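Local coordinates for protein thiosulfate reductase (Thermus thermophilus, PDB 2VPZ) that probably reduces polysulfide or thiosulfate as a molybdopterin oxidoreductase that holds a [4Fe-4S] cluster, molybdenum and two molybdopterin guanine dinucleotides, at residues A30-A34 with Q35-S39; L260-A263 with W264-V267; A309-I312 with R313-R317. One frame throughout, in Å; residues are numbered along the deposited sequence.

Interaction 1. Residues A30-A34 with Q35-S39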
ATOM      1  N   ALA A  30       5.959   4.054 -43.911  1.00 55.08           N
ATOM      2  CA  ALA A  30       6.380   2.730 -43.367  1.00 55.49           C
ATOM      3  C   ALA A  30       5.303   2.092 -42.433  1.00 55.53           C
ATOM      4  O   ALA A  30       4.953   0.928 -42.641  1.00 57.64           O
ATOM      5  CB  ALA A  30       7.762   2.859 -42.668  1.00 54.60           C
ATOM      6  N   PRO A  31       4.767   2.823 -41.408  1.00 53.93           N
ATOM      7  CA  PRO A  31       3.732   2.172 -40.551  1.00 52.96           C
ATOM      8  C   PRO A  31       2.493   1.709 -41.396  1.00 52.26           C
ATOM      9  O   PRO A  31       2.133   2.419 -42.333  1.00 52.60           O
ATOM     10  CB  PRO A  31       3.316   3.256 -39.551  1.00 52.39           C
ATOM     11  CG  PRO A  31       4.401   4.313 -39.609  1.00 53.01           C
ATOM     12  CD  PRO A  31       5.047   4.203 -40.987  1.00 53.53           C
ATOM     13  N   TRP A  32       1.843   0.575 -41.075  1.00 50.90           N
ATOM     14  CA  TRP A  32       0.668   0.123 -41.846  1.00 49.95           C
ATOM     15  C   TRP A  32      -0.548   1.125 -41.819  1.00 50.07           C
ATOM     16  O   TRP A  32      -1.139   1.409 -42.863  1.00 49.15           O
ATOM     17  CB  TRP A  32       0.164  -1.299 -41.421  1.00 48.00           C
ATOM     18  CG  TRP A  32      -0.548  -1.364 -40.062  1.00 46.05           C
ATOM     19  CD1 TRP A  32       0.033  -1.514 -38.831  1.00 45.92           C
ATOM     20  CD2 TRP A  32      -1.956  -1.094 -39.799  1.00 45.91           C
ATOM     21  NE1 TRP A  32      -0.911  -1.360 -37.835  1.00 46.94           N
ATOM     22  CE2 TRP A  32      -2.133  -1.103 -38.397  1.00 45.78           C
ATOM     23  CE3 TRP A  32      -3.077  -0.844 -40.624  1.00 44.97           C
ATOM     24  CZ2 TRP A  32      -3.394  -0.869 -37.781  1.00 46.17           C
ATOM     25  CZ3 TRP A  32      -4.336  -0.611 -40.019  1.00 44.70           C
ATOM     26  CH2 TRP A  32      -4.477  -0.634 -38.606  1.00 45.70           C
ATOM     27  N   TYR A  33      -0.890   1.715 -40.668  1.00 51.69           N
ATOM     28  CA  TYR A  33      -2.018   2.658 -40.544  1.00 53.07           C
ATOM     29  C   TYR A  33      -1.863   4.032 -41.281  1.00 54.76           C
ATOM     30  O   TYR A  33      -2.836   4.785 -41.413  1.00 55.58           O
ATOM     31  CB  TYR A  33      -2.373   2.891 -39.044  1.00 52.53           C
ATOM     32  CG  TYR A  33      -1.174   3.296 -38.198  1.00 52.12           C
ATOM     33  CD1 TYR A  33      -0.730   4.624 -38.168  1.00 52.50           C
ATOM     34  CD2 TYR A  33      -0.419   2.343 -37.504  1.00 51.32           C
ATOM     35  CE1 TYR A  33       0.440   4.998 -37.475  1.00 51.12           C
ATOM     36  CE2 TYR A  33       0.760   2.708 -36.810  1.00 50.89           C
ATOM     37  CZ  TYR A  33       1.187   4.036 -36.796  1.00 50.34           C
ATOM     38  OH  TYR A  33       2.316   4.406 -36.116  1.00 50.07           O
ATOM     39  N   ALA A  34      -0.658   4.353 -41.768  1.00 56.50           N
ATOM     40  CA  ALA A  34      -0.387   5.630 -42.494  1.00 57.84           C
ATOM     41  C   ALA A  34      -0.483   5.385 -43.991  1.00 58.61           C
ATOM     42  O   ALA A  34      -0.660   6.298 -44.836  1.00 59.82           O
ATOM     43  CB  ALA A  34       0.987   6.209 -42.117  1.00 57.23           C
ATOM     44  N   GLN A  35      -0.323   4.104 -44.311  1.00 59.74           N
ATOM     45  CA  GLN A  35      -0.442   3.551 -45.650  1.00 61.81           C
ATOM     46  C   GLN A  35      -1.958   3.372 -45.829  1.00 62.88           C
ATOM     47  O   GLN A  35      -2.709   3.239 -44.854  1.00 63.70           O
ATOM     48  CB  GLN A  35       0.190   2.152 -45.725  1.00 62.16           C
ATOM     49  CG  GLN A  35       1.274   1.926 -46.772  1.00 63.68           C
ATOM     50  CD  GLN A  35       2.168   0.748 -46.390  1.00 65.12           C
ATOM     51  OE1 GLN A  35       2.688   0.699 -45.268  1.00 65.51           O
ATOM     52  NE2 GLN A  35       2.348  -0.213 -47.313  1.00 65.34           N
ATOM     53  N   GLU A  36      -2.351   3.365 -47.090  1.00 63.52           N
ATOM     54  CA  GLU A  36      -3.726   3.158 -47.598  1.00 65.34           C
ATOM     55  C   GLU A  36      -4.337   1.870 -46.959  1.00 65.02           C
ATOM     56  O   GLU A  36      -3.623   0.878 -46.902  1.00 66.69           O
ATOM     57  CB  GLU A  36      -3.607   2.894 -49.109  1.00 67.03           C
ATOM     58  CG  GLU A  36      -2.595   1.725 -49.468  1.00 69.73           C
ATOM     59  CD  GLU A  36      -1.161   2.161 -49.920  1.00 71.23           C
ATOM     60  OE1 GLU A  36      -0.462   1.322 -50.557  1.00 72.13           O
ATOM     61  OE2 GLU A  36      -0.735   3.304 -49.639  1.00 71.41           O
ATOM     62  N   VAL A  37      -5.578   1.864 -46.479  1.00 63.20           N
ATOM     63  CA  VAL A  37      -6.188   0.617 -45.958  1.00 62.69           C
ATOM     64  C   VAL A  37      -7.575   0.280 -46.597  1.00 62.79           C
ATOM     65  O   VAL A  37      -8.180   1.128 -47.270  1.00 64.98           O
ATOM     66  CB  VAL A  37      -6.442   0.606 -44.343  1.00 62.10           C
ATOM     67  CG1 VAL A  37      -6.992  -0.784 -43.885  1.00 61.92           C
ATOM     68  CG2 VAL A  37      -5.150   0.927 -43.558  1.00 60.70           C
ATOM     69  N   LYS A  38      -8.028  -0.974 -46.462  1.00 61.87           N
ATOM     70  CA  LYS A  38      -9.357  -1.431 -46.892  1.00 60.29           C
ATOM     71  C   LYS A  38      -9.869  -2.281 -45.689  1.00 58.42           C
ATOM     72  O   LYS A  38      -9.167  -3.175 -45.229  1.00 58.33           O
ATOM     73  CB  LYS A  38      -9.357  -2.341 -48.142  1.00 60.94           C
ATOM     74  CG  LYS A  38      -8.388  -1.982 -49.263  1.00 63.13           C
ATOM     75  CD  LYS A  38      -8.800  -0.744 -50.064  1.00 64.67           C
ATOM     76  CE  LYS A  38      -7.978  -0.588 -51.364  1.00 66.36           C
ATOM     77  NZ  LYS A  38      -8.177  -1.724 -52.337  1.00 66.76           N
ATOM     78  N   SER A  39     -11.045  -1.958 -45.148  1.00 56.53           N
ATOM     79  CA  SER A  39     -11.616  -2.746 -44.055  1.00 54.33           C
ATOM     80  C   SER A  39     -12.719  -3.650 -44.644  1.00 52.57           C
ATOM     81  O   SER A  39     -13.138  -3.484 -45.802  1.00 52.61           O
ATOM     82  CB  SER A  39     -12.221  -1.859 -42.938  1.00 53.93           C
ATOM     83  OG  SER A  39     -11.288  -1.069 -42.263  1.00 55.68           O
TER
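Two overlapping, weakly bonded beta turns, P31-A34 and W32-Q35, lead the first modelled residues of the chain into strand 38-43 of the Fe4S4 region; beyond them V37 packs on W32. W32, Y33 and A34 have helical backbone angles that fit type I turns, but both bonds that close the turns are weak. Q35 N reaches back to W32 O at 3.2 Å, with the N-H bent to 132°. A34 N to P31 O comes one step earlier.

The side chain of Q35 folds back along the start of the turns. Its CB lies 3.2 Å from W32 O, and beyond CG the chain runs extended. The amide OE1 of Q35, as modelled, sits 3.4 Å from P31 O. A30 O is nearly as close, and all three oxygens are acceptors, so the amide oxygen forms no bond to either carbonyl.

W32 has its CG lodged between the backbone N and the carbonyl carbon (chi1 73°). The six-membered end of the indole thus comes round to V37. V37 CG2 meets it at the edge, near the ring plane, 3.9 Å from W32 CZ3. Y33 CB lies 3.8 Å above one face of the W32 indole, over its centre. The Y33 ring in turn has P31 CB on one face and W32 NE1 at its edge, in plane.

The indole packs almost parallel to Y63 of strand 62-67, and its NE1 bonds to the backbone of another protein chain of the assembly. The paired turns are thus part of a subunit interface. On the other side of V37 the chain enters the three-stranded antiparallel sheet. There K38 pairs with A57 and S39 OG bonds to H56 ND1 of strand 52-57.

Interaction 2. Residues L260-A263 with W264-V267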
ATOM      1  N   LEU A 260     -20.227 -33.881  -3.640  1.00 46.35           N
ATOM      2  CA  LEU A 260     -20.366 -32.500  -3.163  1.00 46.44           C
ATOM      3  C   LEU A 260     -21.715 -31.958  -3.755  1.00 47.02           C
ATOM      4  O   LEU A 260     -22.494 -31.280  -3.061  1.00 47.88           O
ATOM      5  CB  LEU A 260     -19.126 -31.653  -3.557  1.00 44.59           C
ATOM      6  CG  LEU A 260     -18.792 -30.221  -3.085  1.00 43.93           C
ATOM      7  CD1 LEU A 260     -19.026 -29.213  -4.220  1.00 44.01           C
ATOM      8  CD2 LEU A 260     -19.607 -29.849  -1.829  1.00 41.90           C
ATOM      9  N   LEU A 261     -22.024 -32.273  -5.009  1.00 46.49           N
ATOM     10  CA  LEU A 261     -23.302 -31.842  -5.597  1.00 47.45           C
ATOM     11  C   LEU A 261     -24.510 -32.554  -4.899  1.00 48.70           C
ATOM     12  O   LEU A 261     -25.474 -31.892  -4.536  1.00 49.35           O
ATOM     13  CB  LEU A 261     -23.316 -32.035  -7.131  1.00 46.93           C
ATOM     14  CG  LEU A 261     -22.425 -31.025  -7.893  1.00 45.76           C
ATOM     15  CD1 LEU A 261     -22.024 -31.572  -9.279  1.00 44.76           C
ATOM     16  CD2 LEU A 261     -23.143 -29.666  -8.012  1.00 44.81           C
ATOM     17  N   LEU A 262     -24.447 -33.871  -4.690  1.00 49.11           N
ATOM     18  CA  LEU A 262     -25.530 -34.607  -3.991  1.00 49.34           C
ATOM     19  C   LEU A 262     -25.796 -34.078  -2.549  1.00 49.78           C
ATOM     20  O   LEU A 262     -26.955 -33.969  -2.126  1.00 49.44           O
ATOM     21  CB  LEU A 262     -25.253 -36.132  -3.931  1.00 47.79           C
ATOM     22  CG  LEU A 262     -25.220 -36.906  -5.259  1.00 46.94           C
ATOM     23  CD1 LEU A 262     -24.763 -38.346  -5.023  1.00 46.08           C
ATOM     24  CD2 LEU A 262     -26.599 -36.881  -5.939  1.00 46.69           C
ATOM     25  N   ALA A 263     -24.730 -33.756  -1.812  1.00 50.78           N
ATOM     26  CA  ALA A 263     -24.828 -33.225  -0.436  1.00 50.56           C
ATOM     27  C   ALA A 263     -25.381 -31.780  -0.388  1.00 51.37           C
ATOM     28  O   ALA A 263     -25.903 -31.337   0.639  1.00 51.88           O
ATOM     29  CB  ALA A 263     -23.455 -33.311   0.314  1.00 50.20           C
ATOM     30  N   TRP A 264     -25.247 -31.037  -1.479  1.00 51.39           N
ATOM     31  CA  TRP A 264     -25.817 -29.695  -1.554  1.00 51.52           C
ATOM     32  C   TRP A 264     -27.315 -29.866  -1.886  1.00 52.31           C
ATOM     33  O   TRP A 264     -28.161 -29.120  -1.382  1.00 52.64           O
ATOM     34  CB  TRP A 264     -25.131 -28.815  -2.612  1.00 49.78           C
ATOM     35  CG  TRP A 264     -23.833 -28.152  -2.174  1.00 47.21           C
ATOM     36  CD1 TRP A 264     -23.368 -27.994  -0.888  1.00 46.70           C
ATOM     37  CD2 TRP A 264     -22.840 -27.554  -3.025  1.00 46.21           C
ATOM     38  NE1 TRP A 264     -22.154 -27.346  -0.901  1.00 45.88           N
ATOM     39  CE2 TRP A 264     -21.807 -27.063  -2.193  1.00 45.30           C
ATOM     40  CE3 TRP A 264     -22.728 -27.387  -4.414  1.00 44.37           C
ATOM     41  CZ2 TRP A 264     -20.663 -26.409  -2.710  1.00 44.23           C
ATOM     42  CZ3 TRP A 264     -21.597 -26.739  -4.938  1.00 44.39           C
ATOM     43  CH2 TRP A 264     -20.578 -26.259  -4.079  1.00 43.30           C
ATOM     44  N   ILE A 265     -27.637 -30.836  -2.741  1.00 52.78           N
ATOM     45  CA  ILE A 265     -29.032 -31.147  -3.124  1.00 53.10           C
ATOM     46  C   ILE A 265     -29.745 -31.514  -1.797  1.00 53.91           C
ATOM     47  O   ILE A 265     -30.833 -31.019  -1.494  1.00 54.50           O
ATOM     48  CB  ILE A 265     -29.127 -32.364  -4.177  1.00 52.76           C
ATOM     49  CG1 ILE A 265     -28.939 -31.867  -5.624  1.00 50.59           C
ATOM     50  CG2 ILE A 265     -30.479 -33.090  -4.013  1.00 53.15           C
ATOM     51  CD1 ILE A 265     -28.544 -32.988  -6.637  1.00 48.70           C
ATOM     52  N   HIS A 266     -29.102 -32.369  -1.008  1.00 54.71           N
ATOM     53  CA  HIS A 266     -29.604 -32.764   0.314  1.00 55.23           C
ATOM     54  C   HIS A 266     -29.839 -31.547   1.252  1.00 55.48           C
ATOM     55  O   HIS A 266     -30.880 -31.470   1.906  1.00 55.82           O
ATOM     56  CB  HIS A 266     -28.636 -33.754   1.035  1.00 56.00           C
ATOM     57  CG  HIS A 266     -28.987 -34.099   2.442  1.00 57.89           C
ATOM     58  ND1 HIS A 266     -29.246 -35.385   2.846  1.00 58.01           N
ATOM     59  CD2 HIS A 266     -29.107 -33.343   3.533  1.00 57.79           C
ATOM     60  CE1 HIS A 266     -29.528 -35.404   4.129  1.00 57.62           C
ATOM     61  NE2 HIS A 266     -29.448 -34.166   4.569  1.00 57.48           N
ATOM     62  N   VAL A 267     -28.894 -30.606   1.341  1.00 55.60           N
ATOM     63  CA  VAL A 267     -29.083 -29.453   2.235  1.00 54.44           C
ATOM     64  C   VAL A 267     -30.246 -28.508   1.819  1.00 55.41           C
ATOM     65  O   VAL A 267     -30.980 -28.031   2.673  1.00 55.80           O
ATOM     66  CB  VAL A 267     -27.753 -28.609   2.473  1.00 52.97           C
ATOM     67  CG1 VAL A 267     -28.043 -27.386   3.377  1.00 51.86           C
ATOM     68  CG2 VAL A 267     -26.667 -29.497   3.123  1.00 52.25           C
TER
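W264 lies one helical turn after L260, and its indole is laid against the L260 side chain. Both belong to helix 257-270. W264 CB starts beside the backbone, 3.6 Å from both L260 O and L261 O. CG is anti to its own carbonyl carbon (chi1 -82°), which swings the ring back toward L260. CG itself still rests near L260 O. Further out, the two methyls of L260 take over. L260 CD2 lies above the plane toward the rim, 3.6 Å from W264 CE2 and close to NE1. L260 CD1 covers the six-membered ring of W264. L260 CD1 is 3.6 Å from the centroid of that W264 ring and 22° off its normal, a CH-pi contact. At the tip, W264 CH2 is 3.3 Å from L260 CD1, so the fit is tight. L261 CD2 adds a looser contact at 4.3 Å from W264 CE3. The ring nitrogen NE1, on the pyrrole side, makes a weak hydrogen bond to I312 O of helix 309-320.

The backbone beneath is helical, with i to i+4 bonds throughout. W264 N is shared between L260 O and, weakly, L261 O. I265 N to L261 O is straighter, at 157°. H266 N to L262 O, at 2.9 Å, is the shortest of the set. V267 N meets A263 O from above the carbonyl plane, and V267 CG2 touches A263 O at 3.2 Å.

Seven of the eight residues are buried, and the helix is enclosed by its neighbours. W264 and V267 pack on helix 309-320. L262 and A263 face helix 298-305, while L261 and I265 face helix 341-354. H266 ND1 bonds to V293 O in a loop.

Interaction 3. Residues A309-I312 with R313-R317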
ATOM      1  N   ALA A 309     -17.297 -30.482   6.515  1.00 51.55           N
ATOM      2  CA  ALA A 309     -18.770 -30.466   6.478  1.00 51.53           C
ATOM      3  C   ALA A 309     -19.443 -29.083   6.701  1.00 51.67           C
ATOM      4  O   ALA A 309     -20.510 -28.832   6.134  1.00 51.58           O
ATOM      5  CB  ALA A 309     -19.352 -31.514   7.465  1.00 50.97           C
ATOM      6  N   GLN A 310     -18.829 -28.205   7.506  1.00 52.51           N
ATOM      7  CA  GLN A 310     -19.348 -26.836   7.791  1.00 54.18           C
ATOM      8  C   GLN A 310     -19.329 -26.018   6.483  1.00 54.14           C
ATOM      9  O   GLN A 310     -20.334 -25.377   6.106  1.00 53.08           O
ATOM     10  CB  GLN A 310     -18.540 -26.129   8.904  1.00 56.46           C
ATOM     11  CG  GLN A 310     -19.009 -24.684   9.290  1.00 61.12           C
ATOM     12  CD  GLN A 310     -20.405 -24.592   9.953  1.00 64.50           C
ATOM     13  OE1 GLN A 310     -21.420 -25.015   9.374  1.00 66.74           O
ATOM     14  NE2 GLN A 310     -20.455 -24.024  11.169  1.00 66.26           N
ATOM     15  N   VAL A 311     -18.189 -26.058   5.795  1.00 54.09           N
ATOM     16  CA  VAL A 311     -18.026 -25.408   4.499  1.00 52.67           C
ATOM     17  C   VAL A 311     -19.109 -25.940   3.520  1.00 52.28           C
ATOM     18  O   VAL A 311     -19.779 -25.134   2.882  1.00 52.52           O
ATOM     19  CB  VAL A 311     -16.590 -25.652   3.926  1.00 52.30           C
ATOM     20  CG1 VAL A 311     -16.469 -25.085   2.488  1.00 51.68           C
ATOM     21  CG2 VAL A 311     -15.558 -25.012   4.850  1.00 52.21           C
ATOM     22  N   ILE A 312     -19.331 -27.256   3.413  1.00 51.92           N
ATOM     23  CA  ILE A 312     -20.378 -27.767   2.493  1.00 52.01           C
ATOM     24  C   ILE A 312     -21.791 -27.181   2.765  1.00 52.89           C
ATOM     25  O   ILE A 312     -22.529 -26.825   1.833  1.00 52.88           O
ATOM     26  CB  ILE A 312     -20.426 -29.336   2.468  1.00 50.43           C
ATOM     27  CG1 ILE A 312     -19.049 -29.871   2.039  1.00 49.68           C
ATOM     28  CG2 ILE A 312     -21.619 -29.808   1.580  1.00 49.17           C
ATOM     29  CD1 ILE A 312     -18.872 -31.386   1.902  1.00 46.28           C
ATOM     30  N   ARG A 313     -22.129 -27.074   4.046  1.00 53.48           N
ATOM     31  CA  ARG A 313     -23.374 -26.480   4.555  1.00 54.90           C
ATOM     32  C   ARG A 313     -23.495 -24.972   4.268  1.00 55.14           C
ATOM     33  O   ARG A 313     -24.504 -24.509   3.713  1.00 55.84           O
ATOM     34  CB  ARG A 313     -23.494 -26.675   6.060  1.00 56.19           C
ATOM     35  CG  ARG A 313     -24.401 -27.785   6.401  1.00 57.02           C
ATOM     36  CD  ARG A 313     -24.786 -27.891   7.843  1.00 57.46           C
ATOM     37  NE  ARG A 313     -25.060 -29.296   8.025  1.00 57.97           N
ATOM     38  CZ  ARG A 313     -24.183 -30.176   8.476  1.00 58.46           C
ATOM     39  NH1 ARG A 313     -22.970 -29.780   8.837  1.00 58.29           N
ATOM     40  NH2 ARG A 313     -24.495 -31.465   8.468  1.00 58.90           N
ATOM     41  N   GLU A 314     -22.483 -24.220   4.693  1.00 55.30           N
ATOM     42  CA  GLU A 314     -22.398 -22.766   4.485  1.00 56.42           C
ATOM     43  C   GLU A 314     -22.554 -22.405   2.995  1.00 56.57           C
ATOM     44  O   GLU A 314     -23.313 -21.489   2.656  1.00 57.29           O
ATOM     45  CB  GLU A 314     -21.067 -22.210   5.020  1.00 58.01           C
ATOM     46  CG  GLU A 314     -21.087 -21.653   6.452  1.00 61.27           C
ATOM     47  CD  GLU A 314     -19.683 -21.424   7.078  1.00 63.69           C
ATOM     48  OE1 GLU A 314     -18.758 -20.929   6.380  1.00 64.39           O
ATOM     49  OE2 GLU A 314     -19.532 -21.734   8.284  1.00 64.58           O
ATOM     50  N   VAL A 315     -21.853 -23.095   2.100  1.00 54.48           N
ATOM     51  CA  VAL A 315     -22.006 -22.790   0.680  1.00 53.03           C
ATOM     52  C   VAL A 315     -23.454 -23.000   0.180  1.00 52.96           C
ATOM     53  O   VAL A 315     -23.958 -22.150  -0.544  1.00 53.30           O
ATOM     54  CB  VAL A 315     -20.964 -23.575  -0.211  1.00 52.77           C
ATOM     55  CG1 VAL A 315     -21.242 -23.343  -1.730  1.00 50.65           C
ATOM     56  CG2 VAL A 315     -19.558 -23.102   0.142  1.00 51.22           C
ATOM     57  N   ALA A 316     -24.152 -24.068   0.561  1.00 53.17           N
ATOM     58  CA  ALA A 316     -25.545 -24.229   0.109  1.00 53.89           C
ATOM     59  C   ALA A 316     -26.510 -23.176   0.702  1.00 55.22           C
ATOM     60  O   ALA A 316     -27.453 -22.752   0.028  1.00 55.47           O
ATOM     61  CB  ALA A 316     -26.080 -25.643   0.420  1.00 52.62           C
ATOM     62  N   ARG A 317     -26.277 -22.755   1.947  1.00 55.81           N
ATOM     63  CA  ARG A 317     -27.111 -21.740   2.617  1.00 55.87           C
ATOM     64  C   ARG A 317     -26.988 -20.381   1.948  1.00 56.39           C
ATOM     65  O   ARG A 317     -27.995 -19.722   1.659  1.00 57.17           O
ATOM     66  CB  ARG A 317     -26.760 -21.598   4.092  1.00 56.32           C
ATOM     67  CG  ARG A 317     -27.320 -22.696   4.961  1.00 57.98           C
ATOM     68  CD  ARG A 317     -26.551 -22.773   6.271  1.00 58.90           C
ATOM     69  NE  ARG A 317     -26.896 -23.908   7.121  1.00 59.07           N
ATOM     70  CZ  ARG A 317     -26.309 -24.205   8.275  1.00 59.11           C
ATOM     71  NH1 ARG A 317     -25.326 -23.446   8.739  1.00 58.66           N
ATOM     72  NH2 ARG A 317     -26.711 -25.262   8.974  1.00 58.14           N
TER
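The amide of Q310 and the carboxylate of E314 lie one turn apart on helix 309-320, with their planes 42° apart. E314 OE2 stands above the amide group, 3.4 Å from Q310 CD. E314 OE2 is closer still to Q310 CG, at 3.2 Å. The bend at chi2 of Q310 (66°) brings its chain under the acid. The two groups touch without a hydrogen bond. The R313 guanidinium meets A309 O obliquely, with R313 NH1 3.8 Å from that oxygen. R317 has R313 CG above one guanidinium face, offset to the rim, and Q310 OE1 lies obliquely to it.

The backbone holds these groups in step. E314 N to Q310 O is short (2.8 Å) and nearly straight (176°). V315 N to V311 O is similar, but A316 N to I312 O is weak. V311 CG1 and V315 CG2 make a loose apolar contact at 4.4 Å.

The charges are matched by other elements of the chain. R313 NH2 forms a salt bridge with E299, E314 OE1 with R248, and R317 NH2 with E271. A lysine in place of E314 would probably leave R248 without its acidic mate and set two positive charges near each other. E314 OE2 meets Q310 only by contact, while OE1 is paired with R248; that salt bridge probably steadies the carboxylate and helps keep it ionised.

The three contacts follow one another along the chain as interactions 1, 2 and 3. Interaction 1 stands apart. Its centre is about 59 Å from that of interaction 2 and 58 Å from that of interaction 3. It belongs to the start of the chain and the small antiparallel sheet of the Fe4S4 region, beside another protein chain. Interactions 2 and 3 lie on helices 257-270 and 309-320, both in the molybdopterin oxidoreductase region. Their centres are about 10 Å apart and their side chains touch. The two helices pack on each other within a larger helical cluster that includes helix 298-305, whereas residues 30-39 help build a distant subunit contact.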